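Local coordinates for globin (Geobacter sulfurreducens, PDB 2W31), which binds heme b between two axial protein ligands, as the globin domain of a globin-coupled sensor, and probably takes part in oxygen binding, at residues A[109-114]-A[137-142]; A[15-20]-A[132-137]; A[34-39]-A[61-66]; A[25-30]-A[119-124]. All blocks are in the same frame, centred on the assembly; numbering follows the deposited sequence. Where two conformers were deposited one is given.

Contact 1. Residues A[109-114]-A[137-142]; sequences VVRQFT and KILDIN
L139 reaches from helix 125-151 across to V110 and R111 of helix 100-121. The helices run antiparallel (172°), as the G and H helices of a globin do. The segment axes are 10.9 Å apart, a gap that the L139 and R111 side chains have to span. The apolar part is tightly packed. L139 CD1 lies against the backbone at R111 CA, 3.6 Å away, and also touches R111 CB at 3.9 Å. The other branch, L139 CD2, meets V110 CG1 at 4.0 Å. V110 also packs on W69 and F70 of helix 62-72. The polar side faces the second subunit. R111 bends at chi3 (-55°), which brings the guanidinium end-on to D140. R111 NH1 (2.9 Å) and NH2 (3.0 Å) both hold D140 OD1, with the two planes 62° apart. Both bonds are bent; NH1 meets OD1 from above the carboxylate plane, NH2 nearly along its C-O axis. R111 NH1 also pairs with E136. D140 OD2 takes N108 ND2 and R111 NE of the second subunit, and R111 NE pairs with D140 OD2 there. Both charges are buried and probably depend on this network. The chemistry implies a dimer interface built on reciprocal salt bridges, backed by an apolar layer.

Contact 2. Residues A[15-20]-A[132-137]; sequences DEDAEL and REAVEK
D17 buries more surface here than any other residue, followed by A134 and K137. It lies on helix 15-23 and faces both of them on helix 125-151. Its carboxylate lies over the A134 turn, with D17 OD1 3.6 Å from A134 CA and 3.7 Å from A134 CB. The small A134 side chain lets the backbones come near, and the CA atoms of D17 and A134 are 5.0 Å apart. A134 CB also touches L20 CB at 4.2 Å, one turn further along helix 15-23. K137 comes from the next turn of its helix. Its chain is extended beyond CG and crosses D17 at about a right angle. K137 NZ sits almost evenly between D17 OD1 and OD2, 3.0 Å from each; the salt bridge is clear, although both hydrogen bonds are weak. Two outside partners steady the pair: T14 N donates to D17 OD2, and K137 NZ donates to R12 O. The lysine thus ties helix 125-151 to helix 15-23 and to the chain just before it. L21 also covers A134. The two axes pass 9.0 Å apart at a signed angle of -98°. This near-perpendicular crossing probably corresponds to the A/H helix contact of the globin fold.

Contact 3. Residues A[34-39]-A[61-66]; sequences RLADQF and KLKQTH. With HEM (protoporphyrin IX containing Fe), chain C.
F39 and H66 bring two rings together where helix 32-44 crosses helix 62-72. This is the B/E helix crossing of a globin, here beside a bis-histidyl, six-coordinate heme iron, on the side of the heme where H66 binds. The ring planes are 29° apart but slid past each other, with centroids 5.4 Å apart, so they barely overlap. The touching atoms are F39 CE2 and H66 CG, at 3.7 Å. F39 has CG anti to its backbone N (chi1 -177°), which carries the ring toward H66; its edge lies near the heme meso carbon CHC. The imidazole is held at its ND1 edge. H66 ND1 donates to L62 O at 2.8 Å and 168°, with the acceptor in the ring plane. L62 O also accepts H66 N, from the opposite face of its carbonyl plane. The ND1 bond limits ring rotation and may make the imidazole a stronger donor to the metal. L62 CD2 and T65 CG2 rest on the porphyrin and line the same pocket. Away from the heme, A36 CB packs on K63 CG at 3.7 Å. K63 then bends at chi3, and its NZ bonds D37 OD1 at 2.9 Å, from the anti side and out of the carboxylate plane. K63 also forms a cation-pi contact with Y40. A water joins the helices by donating to A36 O and K63 O, 3.0 and 3.3 Å away. H66 NE2 sits 2.1 Å from the heme iron, and H93 NE2 supplies the second axial bond.

Contact 4. Residues A[25-30]-A[119-124]; sequences FPLAET and QDNFPD
L27 points its two methyls at N121 and F122, where helix 100-121 ends and the chain turns toward helix 125-151. This is the G-H corner of the globin fold, and the short helix 25-30 lies beside it. The contact is small and near the surface. L27 CD1 lies anti to CA (chi2 171°), reaching out to the other segment, and the two branches divide the work. CD1 touches both N121 CB and F122 CE2, each at 3.8 Å. CD2 lies by the amide, 3.8 Å from N121 OD1. N121 comes from the opposite direction, with CG beside its own backbone N (chi1 -71°). Its amide folds back, and ND2 donates to I117 O, a turn earlier in the helix. That bond holds ND2; L27 lies against CB, CG and OD1. F122 is the first residue to leave helical geometry. Its ring also comes from the direction opposite to L27 and meets it obliquely at the CE2 and CZ corner. The F122 side chain also packs on L24, E127 and R131, while R128 donates to F122 O. D124 then caps the start of helix 125-151 through E127 N. Within the contact, the same leucine methyl that touches CE2 reaches the next ring atom too: L27 CD1 is 4.1 Å from F122 CZ.

In the fold
Contacts 1 and 2 share helix 125-151 and K137, and their centres are about 11 Å apart. R111 NH1 to E136 OE1, 2.8 Å, links them directly. Contact 3 lies on the heme side of contact 1, with centres about 15 Å apart. V110 CG2 touches F39 CD1 at 3.8 Å, and F113 packs on R34, L35 and Q38. The V110 side chain is about 5 Å from the heme, so contact 1 lies between the iron site and the second subunit. Contact 4 uses the far end of helix 100-121, and its centre is about 19 Å from that of contact 3. Contacts 2 and 4 lie away from the annotated sites. Contacts 1, 2 and 4 all reach the second subunit.

Contact 1. Residues A[109-114]-A[137-142]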
# COMPACT_ATOMS: atom_id res chain seq x y z
N VAL A 109 8.32 2.14 2.79
CA VAL A 109 9.49 3.00 2.63
C VAL A 109 9.54 3.59 1.20
O VAL A 109 9.76 4.79 1.00
CB VAL A 109 10.80 2.23 2.93
CG1 VAL A 109 12.03 3.17 2.70
CG2 VAL A 109 10.77 1.68 4.35
N VAL A 110 9.37 2.73 0.20
CA VAL A 110 9.40 3.18 -1.20
C VAL A 110 8.25 4.16 -1.48
O VAL A 110 8.41 5.18 -2.18
CB VAL A 110 9.35 1.96 -2.14
CG1 VAL A 110 9.31 2.36 -3.60
CG2 VAL A 110 10.53 1.03 -1.86
N ARG A 111 7.09 3.84 -0.94
CA ARG A 111 5.91 4.67 -1.19
C ARG A 111 6.13 6.10 -0.62
O ARG A 111 5.87 7.09 -1.30
CB ARG A 111 4.73 4.00 -0.49
CG ARG A 111 3.45 4.55 -0.82
CD ARG A 111 2.40 3.95 0.17
NE ARG A 111 2.33 2.48 0.25
CZ ARG A 111 1.77 1.71 -0.70
NH1 ARG A 111 1.33 2.24 -1.82
NH2 ARG A 111 1.69 0.39 -0.58
N GLN A 112 6.65 6.22 0.60
CA GLN A 112 6.79 7.55 1.23
C GLN A 112 7.84 8.32 0.43
O GLN A 112 7.68 9.52 0.19
CB GLN A 112 7.23 7.40 2.69
CG GLN A 112 6.31 6.48 3.53
CD GLN A 112 5.06 7.17 4.09
OE1 GLN A 112 4.57 8.16 3.53
NE2 GLN A 112 4.53 6.62 5.20
N PHE A 113 8.92 7.63 0.03
CA PHE A 113 10.01 8.29 -0.68
C PHE A 113 9.51 8.85 -2.02
O PHE A 113 9.81 10.01 -2.40
CB PHE A 113 11.12 7.27 -0.94
CG PHE A 113 12.35 7.85 -1.66
CD1 PHE A 113 13.43 8.39 -0.95
CD2 PHE A 113 12.40 7.84 -3.06
CE1 PHE A 113 14.53 8.93 -1.62
CE2 PHE A 113 13.53 8.36 -3.75
CZ PHE A 113 14.57 8.92 -3.03
N THR A 114 8.77 8.01 -2.77
CA THR A 114 8.32 8.40 -4.11
C THR A 114 7.27 9.49 -4.06
O THR A 114 7.30 10.43 -4.88
CB THR A 114 7.83 7.17 -4.85
OG1 THR A 114 8.86 6.18 -4.81
CG2 THR A 114 7.56 7.50 -6.33
N LYS A 137 -0.89 3.03 -7.79
CA LYS A 137 -1.32 1.83 -8.48
C LYS A 137 -0.16 0.86 -8.76
O LYS A 137 -0.25 -0.32 -8.47
CB LYS A 137 -2.04 2.18 -9.80
CG LYS A 137 -3.40 2.80 -9.62
CD LYS A 137 -3.93 3.20 -10.97
CE LYS A 137 -4.90 4.36 -10.85
NZ LYS A 137 -5.32 4.95 -12.16
N ILE A 138 0.95 1.35 -9.31
CA ILE A 138 2.04 0.42 -9.63
C ILE A 138 2.66 -0.19 -8.37
O ILE A 138 2.98 -1.39 -8.34
CB ILE A 138 3.07 1.02 -10.62
CG1 ILE A 138 3.87 -0.10 -11.30
CG2 ILE A 138 4.02 2.07 -9.98
CD1 ILE A 138 3.01 -1.00 -12.16
N LEU A 139 2.81 0.61 -7.32
CA LEU A 139 3.38 0.05 -6.05
C LEU A 139 2.40 -0.99 -5.50
O LEU A 139 2.83 -2.07 -5.05
CB LEU A 139 3.63 1.15 -5.00
CG LEU A 139 4.69 2.16 -5.41
CD1 LEU A 139 4.78 3.22 -4.34
CD2 LEU A 139 6.00 1.47 -5.60
N ASP A 140 1.10 -0.67 -5.48
CA ASP A 140 0.10 -1.63 -4.95
C ASP A 140 0.02 -2.91 -5.79
O ASP A 140 -0.14 -4.00 -5.22
CB ASP A 140 -1.28 -0.96 -4.75
CG ASP A 140 -1.32 -0.06 -3.51
OD1 ASP A 140 -0.31 0.01 -2.76
OD2 ASP A 140 -2.38 0.57 -3.31
N ILE A 141 0.15 -2.79 -7.11
CA ILE A 141 0.21 -3.97 -7.98
C ILE A 141 1.44 -4.82 -7.65
O ILE A 141 1.33 -6.04 -7.49
CB ILE A 141 0.18 -3.57 -9.48
CG1 ILE A 141 -1.21 -3.04 -9.84
CG2 ILE A 141 0.64 -4.75 -10.41
CD1 ILE A 141 -1.34 -2.27 -11.18
N ASN A 142 2.60 -4.17 -7.48
CA ASN A 142 3.82 -4.90 -7.09
C ASN A 142 3.64 -5.67 -5.78
O ASN A 142 3.97 -6.85 -5.67
CB ASN A 142 5.02 -3.95 -7.04
CG ASN A 142 5.67 -3.74 -8.41
OD1 ASN A 142 6.83 -4.17 -8.61
ND2 ASN A 142 4.96 -3.13 -9.34

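Contact 2. Residues A[15-20]-A[132-137]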
# COMPACT_ATOMS: atom_id res chain seq x y z
N ASP A 15 -3.37 3.09 -20.06
CA ASP A 15 -2.22 3.65 -20.77
C ASP A 15 -1.84 5.05 -20.27
O ASP A 15 -0.65 5.40 -20.29
CB ASP A 15 -2.47 3.69 -22.27
CG ASP A 15 -2.63 2.29 -22.86
OD1 ASP A 15 -1.87 1.38 -22.44
OD2 ASP A 15 -3.49 2.10 -23.76
N GLU A 16 -2.82 5.83 -19.81
CA GLU A 16 -2.49 7.12 -19.21
C GLU A 16 -1.59 6.96 -17.98
O GLU A 16 -0.67 7.74 -17.80
CB GLU A 16 -3.71 7.94 -18.79
CG GLU A 16 -3.37 9.45 -18.84
CD GLU A 16 -4.07 10.38 -17.83
OE1 GLU A 16 -5.13 10.02 -17.24
OE2 GLU A 16 -3.55 11.51 -17.64
N ASP A 17 -1.88 5.98 -17.12
CA ASP A 17 -1.02 5.76 -15.98
C ASP A 17 0.39 5.35 -16.44
O ASP A 17 1.38 5.78 -15.88
CB ASP A 17 -1.57 4.68 -15.07
CG ASP A 17 -2.88 5.08 -14.42
OD1 ASP A 17 -2.86 5.97 -13.56
OD2 ASP A 17 -3.91 4.47 -14.76
N ALA A 18 0.47 4.47 -17.44
CA ALA A 18 1.81 4.05 -17.93
C ALA A 18 2.58 5.24 -18.47
O ALA A 18 3.79 5.37 -18.20
CB ALA A 18 1.70 2.95 -19.00
N GLU A 19 1.90 6.12 -19.22
CA GLU A 19 2.54 7.35 -19.74
C GLU A 19 3.04 8.26 -18.61
O GLU A 19 4.15 8.81 -18.66
CB GLU A 19 1.59 8.08 -20.69
CG GLU A 19 1.43 7.33 -22.02
CD GLU A 19 0.17 7.69 -22.81
OE1 GLU A 19 -0.41 8.78 -22.59
OE2 GLU A 19 -0.26 6.86 -23.67
N LEU A 20 2.25 8.36 -17.53
CA LEU A 20 2.67 9.21 -16.43
C LEU A 20 3.87 8.62 -15.71
O LEU A 20 4.81 9.36 -15.33
CB LEU A 20 1.51 9.44 -15.47
CG LEU A 20 0.39 10.32 -16.00
CD1 LEU A 20 -0.91 10.09 -15.18
CD2 LEU A 20 0.88 11.77 -16.01
N ARG A 132 0.65 10.93 -8.48
CA ARG A 132 0.50 10.16 -7.25
C ARG A 132 -0.40 8.95 -7.51
O ARG A 132 -0.10 7.83 -7.03
CB ARG A 132 -0.06 11.02 -6.11
CG ARG A 132 0.03 10.36 -4.74
CD ARG A 132 -0.62 11.18 -3.65
NE ARG A 132 -2.03 11.47 -3.92
CZ ARG A 132 -2.54 12.68 -4.13
NH1 ARG A 132 -1.78 13.76 -4.08
NH2 ARG A 132 -3.84 12.82 -4.38
N GLU A 133 -1.53 9.15 -8.22
CA GLU A 133 -2.43 8.02 -8.45
C GLU A 133 -1.75 6.89 -9.25
O GLU A 133 -1.92 5.72 -8.94
CB GLU A 133 -3.73 8.46 -9.14
CG GLU A 133 -4.70 9.26 -8.20
CD GLU A 133 -5.87 9.92 -8.92
OE1 GLU A 133 -5.78 10.13 -10.15
OE2 GLU A 133 -6.83 10.32 -8.24
N ALA A 134 -0.94 7.25 -10.27
CA ALA A 134 -0.25 6.25 -11.09
C ALA A 134 0.77 5.47 -10.22
O ALA A 134 0.88 4.24 -10.33
CB ALA A 134 0.48 6.93 -12.28
N VAL A 135 1.55 6.19 -9.41
CA VAL A 135 2.58 5.56 -8.56
C VAL A 135 1.91 4.65 -7.52
O VAL A 135 2.36 3.52 -7.29
CB VAL A 135 3.44 6.61 -7.85
CG1 VAL A 135 4.19 6.02 -6.66
CG2 VAL A 135 4.38 7.26 -8.86
N GLU A 136 0.83 5.13 -6.89
CA GLU A 136 0.15 4.23 -5.92
C GLU A 136 -0.37 2.95 -6.56
O GLU A 136 -0.28 1.88 -5.94
CB GLU A 136 -0.96 4.95 -5.17
CG GLU A 136 -0.50 6.12 -4.32
CD GLU A 136 0.03 5.77 -2.98
OE1 GLU A 136 0.82 4.82 -2.81
OE2 GLU A 136 -0.31 6.53 -2.03
N LYS A 137 -0.89 3.03 -7.79
CA LYS A 137 -1.32 1.83 -8.48
C LYS A 137 -0.16 0.86 -8.76
O LYS A 137 -0.25 -0.32 -8.47
CB LYS A 137 -2.04 2.18 -9.80
CG LYS A 137 -3.40 2.80 -9.62
CD LYS A 137 -3.93 3.20 -10.97
CE LYS A 137 -4.90 4.36 -10.85
NZ LYS A 137 -5.32 4.95 -12.16

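Contact 3. Residues A[34-39]-A[61-66]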
# COMPACT_ATOMS: atom_id res chain seq x y z
N ARG A 34 19.76 7.82 -3.84
CA ARG A 34 19.14 8.33 -2.61
C ARG A 34 18.13 7.29 -2.09
O ARG A 34 18.15 6.93 -0.89
CB ARG A 34 18.42 9.65 -2.88
CG ARG A 34 19.12 10.89 -2.37
CD ARG A 34 18.21 12.12 -2.41
NE ARG A 34 17.22 12.07 -1.34
CZ ARG A 34 15.89 12.11 -1.49
NH1 ARG A 34 15.32 12.23 -2.68
NH2 ARG A 34 15.12 12.03 -0.42
N LEU A 35 17.28 6.80 -3.01
CA LEU A 35 16.31 5.73 -2.71
C LEU A 35 17.05 4.49 -2.19
O LEU A 35 16.72 3.96 -1.14
CB LEU A 35 15.42 5.40 -3.93
CG LEU A 35 14.32 4.33 -3.77
CD1 LEU A 35 14.89 2.92 -3.98
CD2 LEU A 35 13.59 4.42 -2.42
N ALA A 36 18.08 4.05 -2.92
CA ALA A 36 18.82 2.85 -2.55
C ALA A 36 19.47 2.97 -1.17
O ALA A 36 19.45 2.02 -0.39
CB ALA A 36 19.89 2.50 -3.60
N ASP A 37 20.04 4.15 -0.87
CA ASP A 37 20.69 4.38 0.43
C ASP A 37 19.66 4.38 1.54
O ASP A 37 19.88 3.74 2.56
CB ASP A 37 21.45 5.73 0.46
CG ASP A 37 22.73 5.71 -0.36
OD1 ASP A 37 23.23 4.62 -0.73
OD2 ASP A 37 23.23 6.82 -0.67
N GLN A 38 18.54 5.08 1.34
CA GLN A 38 17.51 5.19 2.37
C GLN A 38 16.87 3.82 2.60
O GLN A 38 16.67 3.44 3.75
CB GLN A 38 16.48 6.27 2.02
CG GLN A 38 17.07 7.67 2.12
CD GLN A 38 16.09 8.81 1.85
OE1 GLN A 38 14.88 8.68 2.06
NE2 GLN A 38 16.62 9.96 1.40
N PHE A 39 16.56 3.10 1.52
CA PHE A 39 15.97 1.77 1.59
C PHE A 39 16.88 0.81 2.36
O PHE A 39 16.45 0.16 3.34
CB PHE A 39 15.69 1.28 0.14
CG PHE A 39 15.02 -0.05 0.04
CD1 PHE A 39 13.63 -0.13 -0.04
CD2 PHE A 39 15.76 -1.23 -0.05
CE1 PHE A 39 13.01 -1.37 -0.20
CE2 PHE A 39 15.14 -2.47 -0.22
CZ PHE A 39 13.74 -2.53 -0.29
N LYS A 61 25.97 -6.33 -3.40
CA LYS A 61 25.12 -6.58 -4.55
C LYS A 61 23.70 -6.11 -4.30
O LYS A 61 23.07 -5.55 -5.21
CB LYS A 61 25.09 -8.07 -4.90
CG LYS A 61 26.40 -8.60 -5.45
CD LYS A 61 26.20 -9.24 -6.81
CE LYS A 61 27.51 -9.83 -7.33
NZ LYS A 61 27.26 -10.66 -8.56
N LEU A 62 23.19 -6.35 -3.09
CA LEU A 62 21.74 -6.18 -2.83
C LEU A 62 21.23 -4.74 -2.92
O LEU A 62 20.07 -4.54 -3.30
CB LEU A 62 21.32 -6.84 -1.51
CG LEU A 62 21.36 -8.37 -1.50
CD1 LEU A 62 21.09 -8.91 -0.11
CD2 LEU A 62 20.37 -9.01 -2.53
N LYS A 63 22.04 -3.75 -2.55
CA LYS A 63 21.66 -2.34 -2.75
C LYS A 63 21.36 -2.07 -4.24
O LYS A 63 20.35 -1.43 -4.57
CB LYS A 63 22.76 -1.39 -2.22
CG LYS A 63 22.34 0.08 -2.18
CD LYS A 63 23.47 1.01 -1.72
CE LYS A 63 23.46 1.24 -0.23
NZ LYS A 63 24.56 2.19 0.11
N GLN A 64 22.25 -2.52 -5.13
CA GLN A 64 22.04 -2.37 -6.57
C GLN A 64 20.83 -3.16 -7.08
O GLN A 64 20.07 -2.67 -7.92
CB GLN A 64 23.31 -2.84 -7.32
CG GLN A 64 23.22 -2.65 -8.84
CD GLN A 64 23.31 -1.20 -9.23
OE1 GLN A 64 24.11 -0.45 -8.66
NE2 GLN A 64 22.48 -0.79 -10.19
N THR A 65 20.64 -4.38 -6.58
CA THR A 65 19.49 -5.19 -6.99
C THR A 65 18.14 -4.50 -6.71
O THR A 65 17.24 -4.47 -7.57
CB THR A 65 19.54 -6.55 -6.29
OG1 THR A 65 20.65 -7.29 -6.80
CG2 THR A 65 18.28 -7.35 -6.55
N HIS A 66 18.02 -3.92 -5.52
CA HIS A 66 16.76 -3.24 -5.16
C HIS A 66 16.67 -1.87 -5.85
O HIS A 66 15.55 -1.43 -6.24
CB HIS A 66 16.62 -3.18 -3.65
CG HIS A 66 16.44 -4.54 -3.05
ND1 HIS A 66 17.50 -5.36 -2.74
CD2 HIS A 66 15.32 -5.24 -2.77
CE1 HIS A 66 17.03 -6.51 -2.28
NE2 HIS A 66 15.71 -6.44 -2.24
CHA HEM C . 16.12 -10.22 -3.91
CHB HEM C . 12.96 -6.70 -4.81
CHC HEM C . 12.14 -6.36 -0.05
CHD HEM C . 16.17 -8.89 0.77
C1A HEM C . 15.33 -9.31 -4.58
C2A HEM C . 15.23 -9.17 -6.02
C3A HEM C . 14.38 -8.17 -6.28
C4A HEM C . 13.90 -7.68 -4.99
CMA HEM C . 13.92 -7.61 -7.64
CAA HEM C . 15.99 -10.04 -7.07
CBA HEM C . 15.20 -11.35 -7.09
CGA HEM C . 15.47 -12.24 -8.29
O1A HEM C . 15.06 -11.89 -9.43
O2A HEM C . 16.08 -13.33 -8.08
C1B HEM C . 12.36 -6.40 -3.60
C2B HEM C . 11.17 -5.58 -3.40
C3B HEM C . 10.94 -5.49 -2.09
C4B HEM C . 12.01 -6.20 -1.40
CMB HEM C . 10.37 -5.00 -4.58
CAB HEM C . 9.83 -4.73 -1.36
CBB HEM C . 9.43 -3.51 -1.75
C1C HEM C . 13.21 -6.94 0.59
C2C HEM C . 13.50 -6.88 2.01
C3C HEM C . 14.63 -7.55 2.23
C4C HEM C . 15.08 -8.08 0.96
CMC HEM C . 12.67 -6.15 3.06
CAC HEM C . 15.32 -7.74 3.60
CBC HEM C . 16.59 -7.45 3.84
C1D HEM C . 16.44 -9.59 -0.38
C2D HEM C . 17.40 -10.70 -0.49
C3D HEM C . 17.38 -11.13 -1.94
C4D HEM C . 16.44 -10.22 -2.58
CMD HEM C . 18.20 -11.32 0.65
CAD HEM C . 18.22 -12.24 -2.63
CBD HEM C . 17.65 -13.63 -2.37
CGD HEM C . 18.71 -14.64 -2.76
O1D HEM C . 19.83 -14.64 -2.19
O2D HEM C . 18.42 -15.46 -3.66
NA HEM C . 14.51 -8.39 -3.96
NB HEM C . 12.83 -6.76 -2.37
NC HEM C . 14.20 -7.69 -0.04
ND HEM C . 15.92 -9.35 -1.63
FE HEM C . 14.37 -8.03 -2.00
O HOH W 1 18.71 -0.50 -1.92

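Contact 4. Residues A[25-30]-A[119-124]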
# COMPACT_ATOMS: atom_id res chain seq x y z
N PHE A 25 10.28 8.92 -15.18
CA PHE A 25 11.51 8.16 -15.26
C PHE A 25 12.77 9.03 -14.93
O PHE A 25 13.63 8.63 -14.11
CB PHE A 25 11.67 7.41 -16.62
CG PHE A 25 12.84 6.50 -16.62
CD1 PHE A 25 12.67 5.14 -16.38
CD2 PHE A 25 14.15 7.01 -16.81
CE1 PHE A 25 13.78 4.28 -16.30
CE2 PHE A 25 15.24 6.16 -16.75
CZ PHE A 25 15.06 4.79 -16.49
N PRO A 26 12.87 10.24 -15.54
CA PRO A 26 14.05 11.06 -15.21
C PRO A 26 14.22 11.37 -13.72
O PRO A 26 15.34 11.28 -13.21
CB PRO A 26 13.82 12.36 -16.04
CG PRO A 26 12.97 11.93 -17.20
CD PRO A 26 12.03 10.88 -16.57
N LEU A 27 13.14 11.70 -13.03
CA LEU A 27 13.24 11.92 -11.59
C LEU A 27 13.60 10.70 -10.79
O LEU A 27 14.40 10.76 -9.84
CB LEU A 27 11.94 12.50 -11.06
CG LEU A 27 11.83 14.01 -11.22
CD1 LEU A 27 10.42 14.48 -10.88
CD2 LEU A 27 12.91 14.77 -10.37
N ALA A 28 13.02 9.56 -11.17
CA ALA A 28 13.35 8.32 -10.48
C ALA A 28 14.81 7.97 -10.68
O ALA A 28 15.50 7.59 -9.73
CB ALA A 28 12.44 7.19 -10.94
N GLU A 29 15.28 8.13 -11.92
CA GLU A 29 16.67 7.85 -12.22
C GLU A 29 17.63 8.78 -11.48
O GLU A 29 18.60 8.32 -10.89
CB GLU A 29 16.88 7.90 -13.73
CG GLU A 29 18.07 7.10 -14.17
CD GLU A 29 19.36 7.87 -14.06
OE1 GLU A 29 19.33 9.13 -14.02
OE2 GLU A 29 20.41 7.22 -14.00
N THR A 30 17.31 10.07 -11.46
CA THR A 30 18.09 11.07 -10.71
C THR A 30 18.22 10.72 -9.22
O THR A 30 19.31 10.92 -8.60
CB THR A 30 17.44 12.46 -10.86
OG1 THR A 30 17.62 12.92 -12.21
CG2 THR A 30 18.03 13.51 -9.88
N GLN A 119 5.58 15.35 -4.51
CA GLN A 119 5.16 16.59 -3.83
C GLN A 119 6.16 17.72 -4.10
O GLN A 119 5.78 18.88 -4.35
CB GLN A 119 5.04 16.34 -2.33
CG GLN A 119 4.36 17.42 -1.57
CD GLN A 119 4.43 17.15 -0.07
OE1 GLN A 119 4.27 16.00 0.40
NE2 GLN A 119 4.71 18.19 0.67
N ASP A 120 7.44 17.36 -4.07
CA ASP A 120 8.52 18.34 -4.16
C ASP A 120 8.80 18.86 -5.59
O ASP A 120 9.49 19.89 -5.75
CB ASP A 120 9.77 17.78 -3.50
CG ASP A 120 9.57 17.57 -1.99
OD1 ASP A 120 8.67 18.21 -1.43
OD2 ASP A 120 10.31 16.79 -1.38
N ASN A 121 8.24 18.19 -6.60
CA ASN A 121 8.54 18.53 -8.01
C ASN A 121 7.36 18.96 -8.88
O ASN A 121 7.56 19.47 -10.01
CB ASN A 121 9.30 17.39 -8.69
CG ASN A 121 10.70 17.27 -8.19
OD1 ASN A 121 11.61 17.97 -8.67
ND2 ASN A 121 10.91 16.40 -7.20
N PHE A 122 6.15 18.81 -8.35
CA PHE A 122 4.91 19.11 -9.08
C PHE A 122 3.99 20.02 -8.26
O PHE A 122 3.14 19.54 -7.48
CB PHE A 122 4.23 17.79 -9.52
CG PHE A 122 5.07 16.99 -10.47
CD1 PHE A 122 5.04 17.29 -11.83
CD2 PHE A 122 5.92 15.99 -10.00
CE1 PHE A 122 5.85 16.59 -12.71
CE2 PHE A 122 6.74 15.30 -10.87
CZ PHE A 122 6.71 15.59 -12.22
N PRO A 123 4.18 21.36 -8.41
CA PRO A 123 3.34 22.31 -7.65
C PRO A 123 1.89 22.32 -8.13
O PRO A 123 0.98 22.60 -7.32
CB PRO A 123 4.03 23.66 -7.89
CG PRO A 123 4.78 23.52 -9.13
CD PRO A 123 5.17 22.05 -9.27
N ASP A 124 1.65 22.00 -9.41
CA ASP A 124 0.28 21.99 -9.92
C ASP A 124 -0.51 20.81 -9.37
O ASP A 124 -0.09 19.62 -9.61
CB ASP A 124 0.22 21.90 -11.43
CG ASP A 124 -1.20 21.91 -11.93
OD1 ASP A 124 -1.84 23.01 -11.90
OD2 ASP A 124 -1.71 20.85 -12.35